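Local coordinates for protein chorismatase (Streptomyces hygroscopicus, PDB 4BPS) that hydrolyses chorismate to a dihydroxycyclohexadiene carboxylic acid and pyruvate, a step in the biosynthesis of the immunosuppressants FK506 and FK520, at residues N121-T126 / A163-E168. Sequence-based numbering, arbitrary orientation.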
loop_
_atom_site.group_PDB
_atom_site.type_symbol
_atom_site.label_atom_id
_atom_site.label_comp_id
_atom_site.label_asym_id
_atom_site.label_seq_id
_atom_site.Cartn_x
_atom_site.Cartn_y
_atom_site.Cartn_z
ATOM N N ASN A 121 -7.112 11.055 -12.049
ATOM C CA ASN A 121 -7.835 11.869 -11.086
ATOM C C ASN A 121 -7.024 12.045 -9.790
ATOM O O ASN A 121 -7.018 13.138 -9.212
ATOM C CB ASN A 121 -9.218 11.286 -10.802
ATOM C CG ASN A 121 -10.149 11.439 -11.991
ATOM O OD1 ASN A 121 -9.943 12.316 -12.827
ATOM N ND2 ASN A 121 -11.133 10.571 -12.098
ATOM N N VAL A 122 -6.315 11.003 -9.358
ATOM C CA VAL A 122 -5.425 11.122 -8.201
ATOM C C VAL A 122 -4.302 12.136 -8.458
ATOM O O VAL A 122 -4.060 13.047 -7.636
ATOM C CB VAL A 122 -4.862 9.749 -7.804
ATOM C CG1 VAL A 122 -3.751 9.875 -6.767
ATOM C CG2 VAL A 122 -5.972 8.830 -7.284
ATOM N N PHE A 123 -3.605 12.003 -9.585
ATOM C CA PHE A 123 -2.527 12.942 -9.897
ATOM C C PHE A 123 -3.078 14.357 -9.992
ATOM O O PHE A 123 -2.464 15.311 -9.494
ATOM C CB PHE A 123 -1.809 12.578 -11.191
ATOM C CG PHE A 123 -1.049 11.270 -11.151
ATOM C CD1 PHE A 123 -0.148 10.962 -10.136
ATOM C CD2 PHE A 123 -1.205 10.355 -12.176
ATOM C CE1 PHE A 123 0.558 9.769 -10.146
ATOM C CE2 PHE A 123 -0.522 9.142 -12.178
ATOM C CZ PHE A 123 0.363 8.854 -11.167
ATOM N N GLN A 124 -4.233 14.521 -10.643
ATOM C CA GLN A 124 -4.809 15.853 -10.774
ATOM C C GLN A 124 -5.211 16.451 -9.436
ATOM O O GLN A 124 -5.025 17.644 -9.232
ATOM C CB GLN A 124 -5.999 15.806 -11.717
ATOM C CG GLN A 124 -6.645 17.166 -11.926
ATOM C CD GLN A 124 -5.645 18.300 -12.300
ATOM O OE1 GLN A 124 -4.750 18.111 -13.122
ATOM N NE2 GLN A 124 -5.807 19.475 -11.687
ATOM N N LEU A 125 -5.779 15.644 -8.530
ATOM C CA LEU A 125 -6.173 16.146 -7.222
ATOM C C LEU A 125 -4.940 16.573 -6.411
ATOM O O LEU A 125 -4.934 17.610 -5.749
ATOM C CB LEU A 125 -6.952 15.084 -6.432
ATOM C CG LEU A 125 -7.510 15.593 -5.095
ATOM C CD1 LEU A 125 -8.640 16.583 -5.329
ATOM C CD2 LEU A 125 -7.976 14.414 -4.230
ATOM N N THR A 126 -3.895 15.751 -6.437
ATOM C CA THR A 126 -2.691 16.109 -5.707
ATOM C C THR A 126 -2.118 17.411 -6.244
ATOM O O THR A 126 -1.648 18.248 -5.466
ATOM C CB THR A 126 -1.644 14.980 -5.697
ATOM O OG1 THR A 126 -1.186 14.704 -7.021
ATOM C CG2 THR A 126 -2.188 13.714 -5.014
ATOM N N ALA A 163 0.174 2.578 -15.747
ATOM C CA ALA A 163 1.257 3.076 -16.581
ATOM C C ALA A 163 0.739 4.166 -17.520
ATOM O O ALA A 163 1.424 5.177 -17.743
ATOM C CB ALA A 163 1.906 1.931 -17.361
ATOM N N GLN A 164 -0.436 3.955 -18.103
ATOM C CA GLN A 164 -1.022 4.950 -19.003
ATOM C C GLN A 164 -1.260 6.274 -18.283
ATOM O O GLN A 164 -1.011 7.347 -18.855
ATOM C CB GLN A 164 -2.319 4.421 -19.623
ATOM C CG GLN A 164 -2.945 5.355 -20.645
ATOM C CD GLN A 164 -4.232 4.796 -21.183
ATOM O OE1 GLN A 164 -4.270 3.637 -21.601
ATOM N NE2 GLN A 164 -5.297 5.605 -21.184
ATOM N N ALA A 165 -1.738 6.213 -17.043
ATOM C CA ALA A 165 -1.974 7.435 -16.281
ATOM C C ALA A 165 -0.669 8.204 -16.041
ATOM O O ALA A 165 -0.679 9.432 -16.060
ATOM C CB ALA A 165 -2.660 7.153 -14.968
ATOM N N LEU A 166 0.440 7.504 -15.794
ATOM C CA LEU A 166 1.681 8.242 -15.607
ATOM C C LEU A 166 2.020 9.015 -16.878
ATOM O O LEU A 166 2.424 10.177 -16.819
ATOM C CB LEU A 166 2.861 7.344 -15.216
ATOM C CG LEU A 166 3.048 7.042 -13.719
ATOM C CD1 LEU A 166 2.041 6.048 -13.171
ATOM C CD2 LEU A 166 4.466 6.526 -13.474
ATOM N N ASP A 167 1.854 8.388 -18.035
ATOM C CA ASP A 167 2.110 9.117 -19.277
ATOM C C ASP A 167 1.153 10.288 -19.475
ATOM O O ASP A 167 1.552 11.349 -19.944
ATOM C CB ASP A 167 1.991 8.174 -20.469
ATOM C CG ASP A 167 3.069 7.121 -20.484
ATOM O OD1 ASP A 167 4.127 7.333 -19.843
ATOM O OD2 ASP A 167 2.857 6.073 -21.133
ATOM N N GLU A 168 -0.119 10.088 -19.152
ATOM C CA GLU A 168 -1.120 11.146 -19.269
ATOM C C GLU A 168 -0.831 12.337 -18.372
ATOM O O GLU A 168 -1.270 13.444 -18.652
ATOM C CB GLU A 168 -2.500 10.562 -18.948
ATOM C CG GLU A 168 -3.021 9.739 -20.087
ATOM C CD GLU A 168 -4.187 8.821 -19.737
ATOM O OE1 GLU A 168 -4.491 8.622 -18.533
ATOM O OE2 GLU A 168 -4.823 8.323 -20.697
#
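The CA atoms of F123 and A165 are the nearest pair of the two helical backbones, 121-126 and 163-168, lying 8.4 Å apart, and no hydrogen bond runs from one segment to the other. The side-chain contacts are apolar, the F123 ring against CB of A165 and CD1 of L166; they bury 110 Å² in total, and a single ring spans most of the gap. The side chain of F123 points toward the facing helix; with CG anti to its own carbonyl carbon (chi1 -66°), the CE2 and CZ end of the ring is carried to A165 and L166. CE2 of F123 lies 4.0 Å from CB of A165 and 3.9 Å from O of A165; the carbonyl oxygen is oblique to the ring. L166 meets the same ring at its edge, near the ring plane, with CD1 of L166 3.8 Å from CZ of F123. Its CB points away from helix 112-129, but CD1 turns back to the phenyl group. The phenyl group also touches M176, while A165 touches Y119 one helical turn before F123, which extends the interface. Replacing F123 by an alanine would probably open a gap between the helices and leave CD1 of L166 and CB of A165 without their aromatic partner. Within the first helix, the hydroxyl OG1 of T126 donates a hydrogen bond to the backbone O of F123 (2.8 Å), from a position tilted 34° out of the carbonyl plane. L166 also comes close to the substrate-binding R162, one turn earlier on its helix. Two helices thus pack side by side through an aromatic side chain in the N-terminal, YjgF-fold part of chorismatase, where V122 and T126 rest helix 112-129 on F193 of sheet strand 189-196.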